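Side-chain contacts in hypothetical protein Cgl1923 (Corynebacterium glutamicum ATCC 13032, PDB 2P90), which is of unknown function but belongs to the PAC2 family and may be linked to the proteasome: residues 270-273 / 274-278; 260-263 / 264-267. All coordinates share one frame; numbering follows the deposited sequence.

Interaction 1 of 2, residues 270-273 / 274-278; sequences LERY and RNRHP
Tyr-273 and His-277, four residues apart near the C-terminal end of helix 253-276, lay their rings over one another in an offset stack, with centroids 4.0 Å apart and planes inclined at 28°. Tyr-273 CB touches Arg-274 N at 3.2 Å, and CG leaves opposite the backbone N (chi1 -166°), a turn that carries the ring along the helix toward His-277. His-277 CD2 sits over the centre of the phenol ring, which CG, CD1, CD2 and CE2 all face, though it is nearer the CE1, CZ and CD1 side. Tyr-273 CE1 comes within 3.2 Å of His-277 NE2, while CZ lies under the rim of the imidazole. At the tip, Tyr-273 OH is 3.8 Å from His-277 NE2. Val-167 and Leu-169, on a loop, also touch the phenol.

A water accepts a hydrogen bond from Arg-276 NH1 at 3.0 Å, in the guanidinium plane, and a weak one from Arg-272 NE. Arg-272 NE also forms a salt bridge with Glu-269, and NH1 a hydrogen bond with Ser-268, one turn back. The Glu-271 and Arg-274 side chains run alongside; Glu-271 OE1, 4.5 Å from Arg-274 NH2, lies well out of the guanidinium plane. Their attraction is thus probably loose and electrostatic, whereas Tyr-273 and His-277 meet through ring faces.

Interaction 2 of 2, residues 260-263 / 264-267; sequences GALE and QQYD
Residues 260-263 and 264-267 form two successive turns of a regular alpha-helix, part of the long C-terminal helix 253-276, joined by four consecutive i to i+4 backbone bonds. The straightest runs from Gln-265 N to Ala-261 O (3.1 Å, N-H...O angle 172°), and Tyr-266 N reaches Leu-262 O at 2.9 Å.

Side chains meet the preceding turn mainly through their first carbons. Tyr-266 CB rests 3.1 Å from Leu-262 O, and with CG opposite the backbone N (chi1 -174°) the ring swings off toward Arg-149 and Val-152; its hydroxyl makes a weak hydrogen bond to Pro-150 O. Leu-262, buried, packs against Thr-144 and Tyr-204, so this face of the helix lies on the body of the protein. Gln-264 CB sits beside Gly-260 O at 3.6 Å. Glu-263, extended beyond CG, bonds Thr-148 OG1 through OE2, and Asp-267 forms a salt bridge with Arg-149, so two acids one turn apart grip the same loop. Asp-267 folds back over the preceding turn: OD2, the oxygen paired with Arg-149 NH2, lies 3.0 Å from Glu-263 O, two acceptors face to face, while that same carbonyl receives Asp-267 N at 3.0 Å.

In the fold
Followed from the N terminus, the chain completes its mixed eight-stranded sheet and passes through helix 232-250 before entering helix 253-276, where both contacts lie. Interaction 2 comes first and interaction 1 follows nearer the C-terminal end; they are in series, neither nested nor crossed, with centres about 16 Å apart. Each joins adjoining segments and therefore closes no loop. What they tie together lies beside the helix: residues 260-267 meet the loop that follows strand 134-143 and the one that follows strand 194-202, whereas residues 270-278 meet the connection between strands 153-157 and 173-175. The helix thus lies along successive loops at one side of the fold.

Interaction 1 of 2, residues 270-273 / 274-278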
ATOM      1  N   LEU B 270      -4.776 -36.414  14.229  1.00 46.57           N
ATOM      2  CA  LEU B 270      -4.807 -36.551  15.674  1.00 46.84           C
ATOM      3  C   LEU B 270      -4.249 -37.904  16.129  1.00 46.67           C
ATOM      4  O   LEU B 270      -3.516 -37.969  17.118  1.00 46.89           O
ATOM      5  CB  LEU B 270      -6.221 -36.321  16.199  1.00 47.06           C
ATOM      6  CG  LEU B 270      -6.437 -36.398  17.705  1.00 48.01           C
ATOM      7  CD1 LEU B 270      -5.671 -35.279  18.405  1.00 47.81           C
ATOM      8  CD2 LEU B 270      -7.947 -36.365  18.037  1.00 47.63           C
ATOM      9  N   GLU B 271      -4.585 -38.977  15.409  1.00 46.44           N
ATOM     10  CA  GLU B 271      -3.942 -40.289  15.624  1.00 46.37           C
ATOM     11  C   GLU B 271      -2.438 -40.203  15.433  1.00 45.34           C
ATOM     12  O   GLU B 271      -1.688 -40.598  16.296  1.00 44.77           O
ATOM     13  CB  GLU B 271      -4.513 -41.349  14.692  1.00 46.66           C
ATOM     14  CG  GLU B 271      -5.964 -41.654  14.980  1.00 50.56           C
ATOM     15  CD  GLU B 271      -6.543 -42.788  14.137  1.00 55.94           C
ATOM     16  OE1 GLU B 271      -5.833 -43.792  13.866  1.00 57.75           O
ATOM     17  OE2 GLU B 271      -7.745 -42.685  13.794  1.00 59.38           O
ATOM     18  N   ARG B 272      -1.985 -39.646  14.322  1.00 45.30           N
ATOM     19  CA  ARG B 272      -0.551 -39.576  14.123  1.00 45.29           C
ATOM     20  C   ARG B 272       0.132 -38.820  15.262  1.00 46.14           C
ATOM     21  O   ARG B 272       1.179 -39.246  15.759  1.00 45.30           O
ATOM     22  CB  ARG B 272      -0.208 -39.035  12.737  1.00 45.19           C
ATOM     23  CG  ARG B 272      -0.499 -40.070  11.654  1.00 44.03           C
ATOM     24  CD  ARG B 272      -0.102 -39.640  10.247  1.00 44.05           C
ATOM     25  NE  ARG B 272      -0.988 -38.595   9.752  1.00 43.26           N
ATOM     26  CZ  ARG B 272      -2.236 -38.759   9.291  1.00 42.06           C
ATOM     27  NH1 ARG B 272      -2.801 -39.952   9.215  1.00 39.85           N
ATOM     28  NH2 ARG B 272      -2.928 -37.695   8.897  1.00 40.82           N
ATOM     29  N   TYR B 273      -0.515 -37.739  15.710  1.00 47.75           N
ATOM     30  CA  TYR B 273       0.021 -36.881  16.753  1.00 48.96           C
ATOM     31  C   TYR B 273       0.204 -37.564  18.115  1.00 49.28           C
ATOM     32  O   TYR B 273       1.249 -37.417  18.740  1.00 49.10           O
ATOM     33  CB  TYR B 273      -0.798 -35.572  16.899  1.00 50.10           C
ATOM     34  CG  TYR B 273      -0.034 -34.557  17.722  1.00 50.14           C
ATOM     35  CD1 TYR B 273       0.979 -33.808  17.137  1.00 48.59           C
ATOM     36  CD2 TYR B 273      -0.269 -34.411  19.102  1.00 49.71           C
ATOM     37  CE1 TYR B 273       1.724 -32.900  17.866  1.00 51.55           C
ATOM     38  CE2 TYR B 273       0.484 -33.501  19.868  1.00 51.46           C
ATOM     39  CZ  TYR B 273       1.484 -32.750  19.235  1.00 53.30           C
ATOM     40  OH  TYR B 273       2.269 -31.833  19.946  1.00 55.34           O
ATOM     41  N   ARG B 274      -0.801 -38.293  18.580  1.00 50.00           N
ATOM     42  CA  ARG B 274      -0.689 -38.971  19.866  1.00 52.37           C
ATOM     43  C   ARG B 274       0.254 -40.163  19.811  1.00 51.61           C
ATOM     44  O   ARG B 274       0.960 -40.468  20.779  1.00 51.39           O
ATOM     45  CB  ARG B 274      -2.058 -39.374  20.427  1.00 52.12           C
ATOM     46  CG  ARG B 274      -3.122 -39.572  19.399  1.00 54.59           C
ATOM     47  CD  ARG B 274      -4.437 -40.123  20.044  1.00 57.11           C
ATOM     48  NE  ARG B 274      -5.299 -40.868  19.093  1.00 64.45           N
ATOM     49  CZ  ARG B 274      -5.538 -42.181  19.159  1.00 65.74           C
ATOM     50  NH1 ARG B 274      -5.010 -42.911  20.140  1.00 66.69           N
ATOM     51  NH2 ARG B 274      -6.323 -42.765  18.255  1.00 67.27           N
ATOM     52  N   ASN B 275       0.276 -40.834  18.667  1.00 51.46           N
ATOM     53  CA  ASN B 275       1.250 -41.872  18.449  1.00 50.99           C
ATOM     54  C   ASN B 275       2.673 -41.341  18.612  1.00 51.87           C
ATOM     55  O   ASN B 275       3.509 -41.986  19.235  1.00 51.36           O
ATOM     56  CB  ASN B 275       1.088 -42.474  17.064  1.00 50.39           C
ATOM     57  CG  ASN B 275       1.519 -43.904  17.020  1.00 48.37           C
ATOM     58  OD1 ASN B 275       2.716 -44.215  16.914  1.00 47.52           O
ATOM     59  ND2 ASN B 275       0.557 -44.795  17.129  1.00 43.15           N
ATOM     60  N   ARG B 276       2.943 -40.161  18.053  1.00 53.10           N
ATOM     61  CA  ARG B 276       4.269 -39.551  18.161  1.00 54.44           C
ATOM     62  C   ARG B 276       4.480 -38.797  19.485  1.00 55.63           C
ATOM     63  O   ARG B 276       5.602 -38.427  19.808  1.00 55.62           O
ATOM     64  CB  ARG B 276       4.549 -38.635  16.968  1.00 54.21           C
ATOM     65  CG  ARG B 276       4.734 -39.358  15.619  1.00 54.50           C
ATOM     66  CD  ARG B 276       4.425 -38.406  14.470  1.00 54.09           C
ATOM     67  NE  ARG B 276       4.776 -38.920  13.151  1.00 52.54           N
ATOM     68  CZ  ARG B 276       4.300 -38.446  11.994  1.00 52.97           C
ATOM     69  NH1 ARG B 276       3.414 -37.443  11.963  1.00 52.19           N
ATOM     70  NH2 ARG B 276       4.694 -38.996  10.853  1.00 51.99           N
ATOM     71  N   HIS B 277       3.409 -38.589  20.252  1.00 57.44           N
ATOM     72  CA  HIS B 277       3.496 -37.874  21.535  1.00 58.96           C
ATOM     73  C   HIS B 277       2.782 -38.609  22.683  1.00 60.22           C
ATOM     74  O   HIS B 277       1.757 -38.132  23.187  1.00 60.32           O
ATOM     75  CB  HIS B 277       2.965 -36.439  21.379  1.00 58.91           C
ATOM     76  CG  HIS B 277       3.669 -35.650  20.317  1.00 58.93           C
ATOM     77  ND1 HIS B 277       4.859 -34.988  20.542  1.00 59.74           N
ATOM     78  CD2 HIS B 277       3.363 -35.438  19.015  1.00 58.09           C
ATOM     79  CE1 HIS B 277       5.251 -34.399  19.427  1.00 59.29           C
ATOM     80  NE2 HIS B 277       4.361 -34.656  18.484  1.00 58.47           N
ATOM     81  N   PRO B 278       3.319 -39.780  23.096  1.00 61.64           N
ATOM     82  CA  PRO B 278       2.745 -40.560  24.198  1.00 62.52           C
ATOM     83  C   PRO B 278       2.140 -39.716  25.339  1.00 63.58           C
ATOM     84  O   PRO B 278       2.868 -38.976  26.033  1.00 64.42           O
ATOM     85  CB  PRO B 278       3.945 -41.357  24.714  1.00 62.85           C
ATOM     86  CG  PRO B 278       4.874 -41.500  23.513  1.00 62.92           C
ATOM     87  CD  PRO B 278       4.501 -40.451  22.503  1.00 61.66           C
TER
HETATM   88  O   HOH W   1       1.689 -36.595   9.665  1.00 60.33           O

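Interaction 2 of 2, residues 260-263 / 264-267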
ATOM      1  N   GLY B 260     -17.292 -33.800   6.444  1.00 50.61           N
ATOM      2  CA  GLY B 260     -16.885 -35.173   6.781  1.00 49.43           C
ATOM      3  C   GLY B 260     -15.492 -35.552   6.304  1.00 48.38           C
ATOM      4  O   GLY B 260     -14.759 -36.243   7.006  1.00 48.74           O
ATOM      5  N   ALA B 261     -15.114 -35.099   5.114  1.00 47.64           N
ATOM      6  CA  ALA B 261     -13.746 -35.303   4.622  1.00 46.74           C
ATOM      7  C   ALA B 261     -12.672 -34.558   5.470  1.00 46.07           C
ATOM      8  O   ALA B 261     -11.599 -35.102   5.738  1.00 45.98           O
ATOM      9  CB  ALA B 261     -13.647 -34.934   3.159  1.00 46.15           C
ATOM     10  N   LEU B 262     -12.975 -33.342   5.907  1.00 45.22           N
ATOM     11  CA  LEU B 262     -12.101 -32.624   6.860  1.00 45.57           C
ATOM     12  C   LEU B 262     -12.072 -33.272   8.248  1.00 45.69           C
ATOM     13  O   LEU B 262     -11.044 -33.215   8.946  1.00 45.86           O
ATOM     14  CB  LEU B 262     -12.484 -31.141   6.983  1.00 44.69           C
ATOM     15  CG  LEU B 262     -12.406 -30.251   5.726  1.00 45.66           C
ATOM     16  CD1 LEU B 262     -13.186 -28.901   5.902  1.00 41.88           C
ATOM     17  CD2 LEU B 262     -10.939 -30.011   5.308  1.00 44.39           C
ATOM     18  N   GLU B 263     -13.192 -33.881   8.637  1.00 45.60           N
ATOM     19  CA  GLU B 263     -13.307 -34.607   9.902  1.00 46.32           C
ATOM     20  C   GLU B 263     -12.393 -35.819   9.923  1.00 46.91           C
ATOM     21  O   GLU B 263     -11.742 -36.093  10.941  1.00 46.50           O
ATOM     22  CB  GLU B 263     -14.749 -35.047  10.138  1.00 45.90           C
ATOM     23  CG  GLU B 263     -15.666 -33.899  10.568  1.00 46.12           C
ATOM     24  CD  GLU B 263     -17.138 -34.292  10.699  1.00 47.30           C
ATOM     25  OE1 GLU B 263     -17.493 -35.479  10.440  1.00 49.72           O
ATOM     26  OE2 GLU B 263     -17.944 -33.404  11.061  1.00 46.81           O
ATOM     27  N   GLN B 264     -12.334 -36.513   8.784  1.00 47.71           N
ATOM     28  CA  GLN B 264     -11.523 -37.713   8.625  1.00 49.66           C
ATOM     29  C   GLN B 264     -10.046 -37.343   8.660  1.00 48.24           C
ATOM     30  O   GLN B 264      -9.268 -37.913   9.422  1.00 48.16           O
ATOM     31  CB  GLN B 264     -11.874 -38.422   7.309  1.00 49.15           C
ATOM     32  CG  GLN B 264     -11.809 -39.942   7.406  1.00 53.93           C
ATOM     33  CD  GLN B 264     -12.118 -40.676   6.077  1.00 54.89           C
ATOM     34  OE1 GLN B 264     -12.107 -40.069   4.978  1.00 61.34           O
ATOM     35  NE2 GLN B 264     -12.371 -41.998   6.175  1.00 57.91           N
ATOM     36  N   GLN B 265      -9.676 -36.373   7.829  1.00 48.17           N
ATOM     37  CA  GLN B 265      -8.351 -35.759   7.833  1.00 48.71           C
ATOM     38  C   GLN B 265      -7.887 -35.375   9.253  1.00 46.63           C
ATOM     39  O   GLN B 265      -6.824 -35.785   9.704  1.00 45.56           O
ATOM     40  CB  GLN B 265      -8.410 -34.535   6.918  1.00 48.99           C
ATOM     41  CG  GLN B 265      -7.165 -33.656   6.871  1.00 52.03           C
ATOM     42  CD  GLN B 265      -7.245 -32.611   5.740  1.00 53.47           C
ATOM     43  OE1 GLN B 265      -6.964 -31.423   5.952  1.00 58.64           O
ATOM     44  NE2 GLN B 265      -7.630 -33.059   4.528  1.00 59.11           N
ATOM     45  N   TYR B 266      -8.737 -34.624   9.955  1.00 45.93           N
ATOM     46  CA  TYR B 266      -8.517 -34.176  11.326  1.00 44.68           C
ATOM     47  C   TYR B 266      -8.229 -35.313  12.318  1.00 44.70           C
ATOM     48  O   TYR B 266      -7.279 -35.232  13.112  1.00 42.96           O
ATOM     49  CB  TYR B 266      -9.746 -33.365  11.779  1.00 44.71           C
ATOM     50  CG  TYR B 266      -9.597 -32.706  13.128  1.00 43.51           C
ATOM     51  CD1 TYR B 266      -9.294 -31.346  13.237  1.00 41.29           C
ATOM     52  CD2 TYR B 266      -9.719 -33.453  14.304  1.00 43.10           C
ATOM     53  CE1 TYR B 266      -9.145 -30.748  14.487  1.00 41.52           C
ATOM     54  CE2 TYR B 266      -9.558 -32.875  15.553  1.00 44.15           C
ATOM     55  CZ  TYR B 266      -9.274 -31.517  15.634  1.00 44.55           C
ATOM     56  OH  TYR B 266      -9.154 -30.945  16.880  1.00 46.98           O
ATOM     57  N   ASP B 267      -9.085 -36.343  12.293  1.00 45.50           N
ATOM     58  CA  ASP B 267      -9.002 -37.493  13.218  1.00 47.02           C
ATOM     59  C   ASP B 267      -7.745 -38.325  12.939  1.00 47.36           C
ATOM     60  O   ASP B 267      -7.046 -38.789  13.852  1.00 46.78           O
ATOM     61  CB  ASP B 267     -10.255 -38.372  13.093  1.00 47.00           C
ATOM     62  CG  ASP B 267     -11.512 -37.675  13.603  1.00 50.02           C
ATOM     63  OD1 ASP B 267     -11.406 -36.845  14.529  1.00 51.96           O
ATOM     64  OD2 ASP B 267     -12.622 -37.974  13.101  1.00 54.56           O
TER